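Farnesyltransferase, putative (Trypanosoma cruzi, PDB 3WCA) probably catalyses the magnesium-dependent condensation of two farnesyl diphosphate molecules to squalene, using NADPH or NADH, as a squalene synthase of sterol biosynthesis. Local coordinates at residues 77-80 with 81-85; 157-160 with 161-165; 310-313 with 314-318. The protein carries 1 engineered substitution. All blocks are in the same frame, centred on the assembly; numbering follows the deposited sequence.

Interaction 1. Residues 77-80 with 81-85; sequences PVEF and KLREL. Engineered in segment 77-80: Glu79 (natural residue Asp).
Glu84 lays its CG over one face of the Phe80 ring, one helical turn earlier. CG of Glu84 is 3.8 Å from the centroid of the Phe80 ring and 19° off the ring normal, a CH-pi contact. The closest ring atom is Phe80 CZ, 3.6 Å from Glu84 CG, so the methylene sits toward the rim. Phe80 CG is anti to the backbone N (chi1 173°), which carries the ring along the helix to Glu84.

Arg83 NH1 comes obliquely to the same ring, 3.6 Å from Phe80 CD1. The guanidinium and ring planes are 85° apart, so this is not a stack. The Arg83 chain bends at chi3 and brings one guanidinium face over Glu79 O and Phe80 CA. Glu79 is an engineered residue, aspartate in the natural protein. Its carboxylate and Arg83 do not form a direct salt bridge. A water joins them: it donates to Glu79 OE2 at 2.6 Å and accepts from Arg83 NH2 at 2.9 Å, in the guanidinium plane.

Val78 CG1 packs beside Leu82 CG at 3.9 Å. Beneath these side chains, Leu82 N donates to Val78 O at 2.8 Å and Glu84 N to Phe80 O at 3.0 Å.

Further out, Met99 touches both Phe80 and Glu84. Lys81 extends away, and its NZ hydrogen-bonds the backbone carbonyl oxygens of Glu71, a magnesium ligand, and of Asp73. The arrangement is that of a short two-turn surface helix, 78-84, with Pro77 at its N-cap and i to i+4 side-chain pairs along it.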
ATOM      1  N   PRO A  77      12.910  21.975   0.635  1.00 53.15           N
ATOM      2  CA  PRO A  77      12.065  22.714   1.578  1.00 51.36           C
ATOM      3  C   PRO A  77      10.598  22.300   1.597  1.00 48.99           C
ATOM      4  O   PRO A  77      10.009  22.025   0.553  1.00 48.29           O
ATOM      5  CB  PRO A  77      12.234  24.169   1.132  1.00 52.05           C
ATOM      6  CG  PRO A  77      13.591  24.183   0.503  1.00 53.68           C
ATOM      7  CD  PRO A  77      13.569  22.908  -0.296  1.00 54.22           C
ATOM      8  N   VAL A  78      10.015  22.283   2.793  1.00 45.82           N
ATOM      9  CA  VAL A  78       8.617  21.922   2.959  1.00 45.31           C
ATOM     10  C   VAL A  78       7.681  22.930   2.291  1.00 44.84           C
ATOM     11  O   VAL A  78       6.681  22.539   1.682  1.00 45.84           O
ATOM     12  CB  VAL A  78       8.239  21.811   4.445  1.00 46.80           C
ATOM     13  CG1 VAL A  78       6.757  21.476   4.585  1.00 47.59           C
ATOM     14  CG2 VAL A  78       9.088  20.744   5.111  1.00 46.77           C
ATOM     15  N   GLU A  79       7.989  24.222   2.391  1.00 43.55           N
ATOM     16  CA  GLU A  79       7.125  25.213   1.761  1.00 41.48           C
ATOM     17  C   GLU A  79       7.096  24.940   0.253  1.00 40.93           C
ATOM     18  O   GLU A  79       6.121  25.251  -0.430  1.00 39.72           O
ATOM     19  CB  GLU A  79       7.587  26.660   2.069  1.00 41.93           C
ATOM     20  CG  GLU A  79       8.758  27.217   1.247  1.00 42.19           C
ATOM     21  CD  GLU A  79      10.110  27.054   1.925  1.00 43.15           C
ATOM     22  OE1 GLU A  79      10.152  26.652   3.110  1.00 47.44           O
ATOM     23  OE2 GLU A  79      11.138  27.339   1.277  1.00 42.45           O
ATOM     24  N   PHE A  80       8.160  24.336  -0.264  1.00 41.84           N
ATOM     25  CA  PHE A  80       8.199  23.999  -1.683  1.00 43.06           C
ATOM     26  C   PHE A  80       7.152  22.908  -1.959  1.00 42.88           C
ATOM     27  O   PHE A  80       6.488  22.919  -2.990  1.00 42.19           O
ATOM     28  CB  PHE A  80       9.581  23.469  -2.083  1.00 43.58           C
ATOM     29  CG  PHE A  80       9.642  22.948  -3.495  1.00 44.99           C
ATOM     30  CD1 PHE A  80       9.993  23.787  -4.550  1.00 43.35           C
ATOM     31  CD2 PHE A  80       9.296  21.625  -3.778  1.00 42.92           C
ATOM     32  CE1 PHE A  80      10.000  23.319  -5.872  1.00 46.52           C
ATOM     33  CE2 PHE A  80       9.298  21.149  -5.094  1.00 45.23           C
ATOM     34  CZ  PHE A  80       9.650  22.000  -6.145  1.00 45.18           C
ATOM     35  N   LYS A  81       7.013  21.970  -1.024  1.00 42.63           N
ATOM     36  CA  LYS A  81       6.064  20.873  -1.179  1.00 42.91           C
ATOM     37  C   LYS A  81       4.623  21.318  -0.954  1.00 44.40           C
ATOM     38  O   LYS A  81       3.718  20.883  -1.667  1.00 45.39           O
ATOM     39  CB  LYS A  81       6.417  19.735  -0.216  1.00 41.07           C
ATOM     40  CG  LYS A  81       7.809  19.140  -0.444  1.00 38.65           C
ATOM     41  CD  LYS A  81       8.154  18.163   0.665  1.00 40.36           C
ATOM     42  CE  LYS A  81       9.558  17.579   0.519  1.00 38.31           C
ATOM     43  NZ  LYS A  81       9.845  16.683   1.683  1.00 37.73           N
ATOM     44  N   LEU A  82       4.407  22.181   0.033  1.00 44.23           N
ATOM     45  CA  LEU A  82       3.064  22.674   0.319  1.00 45.39           C
ATOM     46  C   LEU A  82       2.589  23.562  -0.827  1.00 45.95           C
ATOM     47  O   LEU A  82       1.391  23.774  -1.025  1.00 47.73           O
ATOM     48  CB  LEU A  82       3.065  23.467   1.625  1.00 45.49           C
ATOM     49  CG  LEU A  82       3.491  22.684   2.866  1.00 46.75           C
ATOM     50  CD1 LEU A  82       3.473  23.600   4.091  1.00 46.20           C
ATOM     51  CD2 LEU A  82       2.549  21.499   3.062  1.00 45.68           C
ATOM     52  N   ARG A  83       3.545  24.072  -1.586  1.00 46.53           N
ATOM     53  CA  ARG A  83       3.256  24.942  -2.714  1.00 47.81           C
ATOM     54  C   ARG A  83       2.921  24.138  -3.978  1.00 47.00           C
ATOM     55  O   ARG A  83       1.869  24.323  -4.587  1.00 46.69           O
ATOM     56  CB  ARG A  83       4.469  25.844  -2.984  1.00 48.38           C
ATOM     57  CG  ARG A  83       4.285  26.877  -4.094  1.00 51.00           C
ATOM     58  CD  ARG A  83       5.638  27.434  -4.540  1.00 51.61           C
ATOM     59  NE  ARG A  83       6.425  27.939  -3.412  1.00 52.09           N
ATOM     60  CZ  ARG A  83       7.729  27.727  -3.249  1.00 50.66           C
ATOM     61  NH1 ARG A  83       8.408  27.014  -4.140  1.00 52.31           N
ATOM     62  NH2 ARG A  83       8.356  28.220  -2.192  1.00 49.56           N
ATOM     63  N   GLU A  84       3.821  23.235  -4.351  1.00 45.67           N
ATOM     64  CA  GLU A  84       3.667  22.428  -5.559  1.00 44.76           C
ATOM     65  C   GLU A  84       2.619  21.303  -5.539  1.00 43.00           C
ATOM     66  O   GLU A  84       1.874  21.128  -6.504  1.00 42.04           O
ATOM     67  CB  GLU A  84       5.028  21.834  -5.942  1.00 45.22           C
ATOM     68  CG  GLU A  84       6.122  22.857  -6.257  1.00 47.49           C
ATOM     69  CD  GLU A  84       5.848  23.665  -7.521  1.00 48.88           C
ATOM     70  OE1 GLU A  84       5.287  23.105  -8.490  1.00 48.48           O
ATOM     71  OE2 GLU A  84       6.214  24.859  -7.553  1.00 49.91           O
ATOM     72  N   LEU A  85       2.561  20.546  -4.446  1.00 42.52           N
ATOM     73  CA  LEU A  85       1.629  19.426  -4.340  1.00 39.31           C
ATOM     74  C   LEU A  85       0.151  19.675  -4.659  1.00 40.30           C
ATOM     75  O   LEU A  85      -0.401  19.039  -5.558  1.00 40.87           O
ATOM     76  CB  LEU A  85       1.756  18.779  -2.954  1.00 39.22           C
ATOM     77  CG  LEU A  85       3.077  18.035  -2.718  1.00 36.74           C
ATOM     78  CD1 LEU A  85       3.134  17.509  -1.293  1.00 36.47           C
ATOM     79  CD2 LEU A  85       3.203  16.883  -3.723  1.00 36.76           C
TER
HETATM   80  O   HOH W   1      11.012  28.289  -1.134  1.00 36.11           O

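Interaction 2. Residues 157-160 with 161-165; sequences YDLY and CHYVA
Asp158 O accepts from His162 N at 2.9 Å, the shortest hydrogen bond between these two runs of the helix. Cys161 N to Tyr157 O, Tyr163 N to Leu159 O and Val164 N to Tyr160 O repeat the same i to i+4 step.

The side chains pair with the same spacing. Leu159 and Tyr163 meet closely: Leu159 CG is 3.4 Å from Tyr163 CE2. Both methyls of Leu159 also reach the hydroxyl end of the ring, with CD2 3.9 Å from Tyr163 OH. Leu159 CG is anti to the backbone N (chi1 -177°), which turns the branch toward the next helical turn.

Val164 CG1 lies over one face of the Tyr160 ring, 4.2 Å from its centroid and 26° off the normal. This is a CH-pi contact. Val164 CG2 reaches the CE2 side of the same ring, at 3.9 Å from Tyr160 CE2, so both methyls touch it. Cys161 SG approaches the Tyr157 ring obliquely, 4.5 Å from its centroid, a sulfur-aromatic contact.

The polar ends have partners on other helices. Tyr160 OH hydrogen-bonds Glu71 OE2, and Phe146 meets the Tyr160 ring edge-to-face. His162 ND1 is hydrogen-bonded to Asn194 OD1, and Asp158 OD1 forms a salt bridge with Lys202. Asn194 and Lys202 lie on helix 191-207.

Glu71 is a magnesium ligand, and the Tyr160 side chain is about 4 Å from the metal. Val164 thus packs on a second-shell tyrosine that probably helps to position Glu71. Ala165, at the end of the run, belongs to the pocket of the bound farnesyl thiodiphosphate. The arrangement is typical of an active-site wall in the all-helical squalene/phytoene synthase fold.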
ATOM      1  N   TYR A 157      -2.713   7.513  12.229  1.00 34.87           N
ATOM      2  CA  TYR A 157      -2.145   6.381  11.490  1.00 33.52           C
ATOM      3  C   TYR A 157      -3.111   5.968  10.375  1.00 33.44           C
ATOM      4  O   TYR A 157      -2.742   5.945   9.206  1.00 31.80           O
ATOM      5  CB  TYR A 157      -1.895   5.224  12.469  1.00 29.83           C
ATOM      6  CG  TYR A 157      -1.273   3.948  11.907  1.00 30.37           C
ATOM      7  CD1 TYR A 157      -0.197   3.985  11.008  1.00 28.69           C
ATOM      8  CD2 TYR A 157      -1.694   2.700  12.369  1.00 29.21           C
ATOM      9  CE1 TYR A 157       0.446   2.802  10.597  1.00 28.50           C
ATOM     10  CE2 TYR A 157      -1.063   1.519  11.965  1.00 28.38           C
ATOM     11  CZ  TYR A 157       0.007   1.575  11.085  1.00 29.57           C
ATOM     12  OH  TYR A 157       0.642   0.397  10.728  1.00 30.68           O
ATOM     13  N   ASP A 158      -4.352   5.667  10.750  1.00 33.82           N
ATOM     14  CA  ASP A 158      -5.388   5.284   9.798  1.00 33.74           C
ATOM     15  C   ASP A 158      -5.654   6.326   8.721  1.00 34.48           C
ATOM     16  O   ASP A 158      -5.790   5.986   7.543  1.00 35.74           O
ATOM     17  CB  ASP A 158      -6.692   4.993  10.535  1.00 34.52           C
ATOM     18  CG  ASP A 158      -6.713   3.609  11.135  1.00 33.43           C
ATOM     19  OD1 ASP A 158      -5.629   3.071  11.419  1.00 33.13           O
ATOM     20  OD2 ASP A 158      -7.810   3.061  11.328  1.00 38.12           O
ATOM     21  N   LEU A 159      -5.735   7.596   9.107  1.00 34.50           N
ATOM     22  CA  LEU A 159      -6.011   8.637   8.125  1.00 33.74           C
ATOM     23  C   LEU A 159      -4.858   8.799   7.145  1.00 32.72           C
ATOM     24  O   LEU A 159      -5.080   8.965   5.944  1.00 34.15           O
ATOM     25  CB  LEU A 159      -6.327   9.974   8.814  1.00 34.93           C
ATOM     26  CG  LEU A 159      -6.716  11.149   7.900  1.00 39.42           C
ATOM     27  CD1 LEU A 159      -8.002  10.813   7.130  1.00 32.36           C
ATOM     28  CD2 LEU A 159      -6.894  12.437   8.748  1.00 36.88           C
ATOM     29  N   TYR A 160      -3.627   8.750   7.644  1.00 30.51           N
ATOM     30  CA  TYR A 160      -2.473   8.881   6.759  1.00 30.58           C
ATOM     31  C   TYR A 160      -2.435   7.705   5.766  1.00 29.98           C
ATOM     32  O   TYR A 160      -2.093   7.890   4.596  1.00 30.15           O
ATOM     33  CB  TYR A 160      -1.159   8.932   7.553  1.00 27.80           C
ATOM     34  CG  TYR A 160       0.063   9.026   6.663  1.00 30.95           C
ATOM     35  CD1 TYR A 160       0.427  10.234   6.067  1.00 31.79           C
ATOM     36  CD2 TYR A 160       0.824   7.889   6.364  1.00 31.07           C
ATOM     37  CE1 TYR A 160       1.516  10.309   5.189  1.00 33.74           C
ATOM     38  CE2 TYR A 160       1.910   7.949   5.490  1.00 33.21           C
ATOM     39  CZ  TYR A 160       2.250   9.161   4.904  1.00 33.53           C
ATOM     40  OH  TYR A 160       3.311   9.224   4.026  1.00 35.56           O
ATOM     41  N   CYS A 161      -2.772   6.508   6.242  1.00 26.92           N
ATOM     42  CA  CYS A 161      -2.792   5.332   5.386  1.00 28.01           C
ATOM     43  C   CYS A 161      -3.863   5.523   4.323  1.00 27.96           C
ATOM     44  O   CYS A 161      -3.692   5.109   3.173  1.00 24.88           O
ATOM     45  CB  CYS A 161      -3.076   4.056   6.200  1.00 27.53           C
ATOM     46  SG  CYS A 161      -1.654   3.495   7.186  1.00 29.63           S
ATOM     47  N   HIS A 162      -4.964   6.158   4.717  1.00 29.18           N
ATOM     48  CA  HIS A 162      -6.064   6.428   3.798  1.00 28.65           C
ATOM     49  C   HIS A 162      -5.581   7.296   2.640  1.00 29.97           C
ATOM     50  O   HIS A 162      -5.814   6.974   1.474  1.00 32.46           O
ATOM     51  CB  HIS A 162      -7.206   7.138   4.536  1.00 30.07           C
ATOM     52  CG  HIS A 162      -8.224   7.758   3.631  1.00 30.11           C
ATOM     53  ND1 HIS A 162      -9.108   7.011   2.883  1.00 30.76           N
ATOM     54  CD2 HIS A 162      -8.488   9.056   3.343  1.00 28.32           C
ATOM     55  CE1 HIS A 162      -9.875   7.822   2.173  1.00 32.32           C
ATOM     56  NE2 HIS A 162      -9.518   9.069   2.434  1.00 30.42           N
ATOM     57  N   TYR A 163      -4.891   8.383   2.965  1.00 28.72           N
ATOM     58  CA  TYR A 163      -4.388   9.308   1.957  1.00 31.32           C
ATOM     59  C   TYR A 163      -3.358   8.737   0.992  1.00 31.19           C
ATOM     60  O   TYR A 163      -3.343   9.110  -0.182  1.00 33.24           O
ATOM     61  CB  TYR A 163      -3.756  10.553   2.607  1.00 33.16           C
ATOM     62  CG  TYR A 163      -4.714  11.510   3.313  1.00 37.80           C
ATOM     63  CD1 TYR A 163      -5.835  12.027   2.662  1.00 39.36           C
ATOM     64  CD2 TYR A 163      -4.468  11.924   4.622  1.00 39.10           C
ATOM     65  CE1 TYR A 163      -6.691  12.942   3.301  1.00 41.10           C
ATOM     66  CE2 TYR A 163      -5.310  12.832   5.270  1.00 42.33           C
ATOM     67  CZ  TYR A 163      -6.416  13.338   4.609  1.00 43.82           C
ATOM     68  OH  TYR A 163      -7.242  14.228   5.264  1.00 44.60           O
ATOM     69  N   VAL A 164      -2.482   7.855   1.468  1.00 27.84           N
ATOM     70  CA  VAL A 164      -1.452   7.350   0.582  1.00 25.86           C
ATOM     71  C   VAL A 164      -1.657   5.952   0.030  1.00 25.54           C
ATOM     72  O   VAL A 164      -0.890   5.531  -0.832  1.00 24.95           O
ATOM     73  CB  VAL A 164      -0.044   7.421   1.250  1.00 27.61           C
ATOM     74  CG1 VAL A 164       0.230   8.865   1.733  1.00 26.64           C
ATOM     75  CG2 VAL A 164       0.049   6.418   2.410  1.00 18.14           C
ATOM     76  N   ALA A 165      -2.685   5.255   0.508  1.00 23.73           N
ATOM     77  CA  ALA A 165      -2.962   3.893   0.072  1.00 25.83           C
ATOM     78  C   ALA A 165      -4.458   3.590  -0.026  1.00 25.98           C
ATOM     79  O   ALA A 165      -4.916   2.991  -0.998  1.00 26.76           O
ATOM     80  CB  ALA A 165      -2.300   2.909   1.025  1.00 26.61           C
TER

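Interaction 3. Residues 310-313 with 314-318; sequences GATA and RIFHY
Phe316 lies alongside Thr312, one turn earlier, both pointing the same way. The methyl Thr312 CG2 is 3.8 Å from Phe316 CD1 and 3.9 Å from Phe316 CE1, so it meets the CD1-CE1 bond obliquely. Thr312 CG2 is anti to the backbone N, with OG1 on the other branch (chi1 -60°). This splits the threonine: its methyl faces the ring, and OG1 hydrogen-bonds Thr308 O. The carbonyl Thr312 O lies at the ring edge, in plane, 3.4 Å from Phe316 CD1. The same oxygen accepts from Phe316 N at 2.9 Å, with an N-H...O angle of 169°.

Arg314 folds back over the preceding turn. Its chain bends at chi3 (-51°) and sets one guanidinium face over Ala311 CA and Gly310 O. Arg314 NH1 is 3.8 Å from Ala311 CA. Ile315 CG1 rests against Ala311 O at 3.3 Å, while Ile315 N donates to that oxygen.

On helix 274-294, Met286 touches Thr312 and Phe316, Val285 touches Ile315, and Ile282 touches Phe316. Tyr332 of helix 322-338 touches Ala311 and Ile315.

The Thr312-Phe316 side-chain contact is apolar, while the backbone and Thr312 OG1 have hydrogen-bond partners. The chemistry implies a two-sided helix: Thr312, Ile315 and Phe316 pack inward, and the charged Arg314 lies along the exposed surface.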
ATOM      1  N   GLY A 310      10.233 -18.445  -4.126  1.00 29.02           N
ATOM      2  CA  GLY A 310       9.391 -19.575  -4.493  1.00 27.36           C
ATOM      3  C   GLY A 310       7.967 -19.401  -3.990  1.00 26.95           C
ATOM      4  O   GLY A 310       6.996 -19.716  -4.694  1.00 26.04           O
ATOM      5  N   ALA A 311       7.831 -18.913  -2.764  1.00 23.19           N
ATOM      6  CA  ALA A 311       6.503 -18.659  -2.204  1.00 26.05           C
ATOM      7  C   ALA A 311       5.824 -17.579  -3.058  1.00 22.60           C
ATOM      8  O   ALA A 311       4.627 -17.631  -3.321  1.00 25.60           O
ATOM      9  CB  ALA A 311       6.619 -18.168  -0.748  1.00 23.71           C
ATOM     10  N   THR A 312       6.599 -16.597  -3.487  1.00 22.89           N
ATOM     11  CA  THR A 312       6.052 -15.521  -4.310  1.00 27.00           C
ATOM     12  C   THR A 312       5.503 -16.083  -5.618  1.00 27.60           C
ATOM     13  O   THR A 312       4.360 -15.784  -6.013  1.00 29.29           O
ATOM     14  CB  THR A 312       7.126 -14.465  -4.607  1.00 27.29           C
ATOM     15  OG1 THR A 312       7.588 -13.916  -3.366  1.00 27.41           O
ATOM     16  CG2 THR A 312       6.553 -13.338  -5.459  1.00 30.50           C
ATOM     17  N   ALA A 313       6.304 -16.913  -6.283  1.00 27.95           N
ATOM     18  CA  ALA A 313       5.878 -17.517  -7.544  1.00 27.26           C
ATOM     19  C   ALA A 313       4.600 -18.308  -7.326  1.00 28.29           C
ATOM     20  O   ALA A 313       3.673 -18.238  -8.133  1.00 30.58           O
ATOM     21  CB  ALA A 313       6.983 -18.432  -8.104  1.00 28.40           C
ATOM     22  N   ARG A 314       4.532 -19.038  -6.217  1.00 27.74           N
ATOM     23  CA  ARG A 314       3.357 -19.842  -5.922  1.00 26.36           C
ATOM     24  C   ARG A 314       2.137 -18.957  -5.734  1.00 27.79           C
ATOM     25  O   ARG A 314       1.046 -19.281  -6.211  1.00 25.21           O
ATOM     26  CB  ARG A 314       3.584 -20.679  -4.667  1.00 28.88           C
ATOM     27  CG  ARG A 314       2.492 -21.711  -4.379  1.00 33.81           C
ATOM     28  CD  ARG A 314       2.705 -22.374  -3.012  1.00 34.35           C
ATOM     29  NE  ARG A 314       4.063 -22.886  -2.876  1.00 38.56           N
ATOM     30  CZ  ARG A 314       4.905 -22.559  -1.894  1.00 40.30           C
ATOM     31  NH1 ARG A 314       4.542 -21.710  -0.933  1.00 38.33           N
ATOM     32  NH2 ARG A 314       6.123 -23.083  -1.875  1.00 39.48           N
ATOM     33  N   ILE A 315       2.314 -17.846  -5.024  1.00 26.87           N
ATOM     34  CA  ILE A 315       1.205 -16.925  -4.786  1.00 25.46           C
ATOM     35  C   ILE A 315       0.718 -16.345  -6.124  1.00 27.03           C
ATOM     36  O   ILE A 315      -0.480 -16.283  -6.387  1.00 27.99           O
ATOM     37  CB  ILE A 315       1.630 -15.784  -3.832  1.00 23.10           C
ATOM     38  CG1 ILE A 315       1.779 -16.346  -2.410  1.00 24.11           C
ATOM     39  CG2 ILE A 315       0.615 -14.616  -3.913  1.00 22.99           C
ATOM     40  CD1 ILE A 315       2.395 -15.388  -1.396  1.00 20.22           C
ATOM     41  N   PHE A 316       1.649 -15.931  -6.968  1.00 28.14           N
ATOM     42  CA  PHE A 316       1.276 -15.402  -8.263  1.00 33.13           C
ATOM     43  C   PHE A 316       0.538 -16.446  -9.101  1.00 35.13           C
ATOM     44  O   PHE A 316      -0.399 -16.122  -9.844  1.00 34.72           O
ATOM     45  CB  PHE A 316       2.510 -14.933  -9.027  1.00 33.40           C
ATOM     46  CG  PHE A 316       2.811 -13.477  -8.850  1.00 36.03           C
ATOM     47  CD1 PHE A 316       3.453 -13.016  -7.703  1.00 39.53           C
ATOM     48  CD2 PHE A 316       2.448 -12.560  -9.831  1.00 36.74           C
ATOM     49  CE1 PHE A 316       3.735 -11.655  -7.534  1.00 37.98           C
ATOM     50  CE2 PHE A 316       2.721 -11.205  -9.675  1.00 38.67           C
ATOM     51  CZ  PHE A 316       3.368 -10.752  -8.522  1.00 38.32           C
ATOM     52  N   HIS A 317       0.940 -17.700  -8.957  1.00 35.17           N
ATOM     53  CA  HIS A 317       0.334 -18.763  -9.729  1.00 37.22           C
ATOM     54  C   HIS A 317      -1.099 -19.122  -9.389  1.00 37.29           C
ATOM     55  O   HIS A 317      -1.921 -19.286 -10.290  1.00 38.44           O
ATOM     56  CB  HIS A 317       1.166 -20.042  -9.649  1.00 40.19           C
ATOM     57  CG  HIS A 317       0.568 -21.172 -10.425  1.00 43.45           C
ATOM     58  ND1 HIS A 317       0.663 -21.259 -11.799  1.00 45.11           N
ATOM     59  CD2 HIS A 317      -0.237 -22.190 -10.038  1.00 44.37           C
ATOM     60  CE1 HIS A 317      -0.062 -22.279 -12.224  1.00 45.37           C
ATOM     61  NE2 HIS A 317      -0.620 -22.860 -11.175  1.00 45.70           N
ATOM     62  N   TYR A 318      -1.399 -19.254  -8.103  1.00 35.77           N
ATOM     63  CA  TYR A 318      -2.733 -19.658  -7.678  1.00 38.42           C
ATOM     64  C   TYR A 318      -3.775 -18.595  -7.371  1.00 38.27           C
ATOM     65  O   TYR A 318      -4.961 -18.913  -7.321  1.00 39.42           O
ATOM     66  CB  TYR A 318      -2.622 -20.591  -6.472  1.00 43.05           C
ATOM     67  CG  TYR A 318      -2.070 -21.957  -6.803  1.00 47.58           C
ATOM     68  CD1 TYR A 318      -2.888 -22.949  -7.340  1.00 50.50           C
ATOM     69  CD2 TYR A 318      -0.724 -22.253  -6.593  1.00 50.65           C
ATOM     70  CE1 TYR A 318      -2.378 -24.208  -7.660  1.00 52.57           C
ATOM     71  CE2 TYR A 318      -0.202 -23.501  -6.909  1.00 52.93           C
ATOM     72  CZ  TYR A 318      -1.034 -24.476  -7.442  1.00 54.65           C
ATOM     73  OH  TYR A 318      -0.518 -25.719  -7.754  1.00 57.54           O
TER

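From the N terminus, interaction 1 comes first, on short helix 78-84, after the magnesium ligands of helix 51-72. Interaction 2 follows within helix 154-179, and interaction 3 within helix 309-318. Each runs along one helix, so none closes a long loop. They stand in series, with no nesting or crossing. Interactions 1 and 2 are about 10 Å apart at their nearest atoms. Glu71 relates them: its carbonyl receives Lys81, and its carboxylate receives Tyr160. Interaction 3 is on the opposite side of the chain's centre from interaction 1, their centres about 41 Å apart. Residues 81-85 pack on helices 51-72 and 126-147, 157-165 on helix 191-207, and helix 309-318 on helices 274-294 and 322-338.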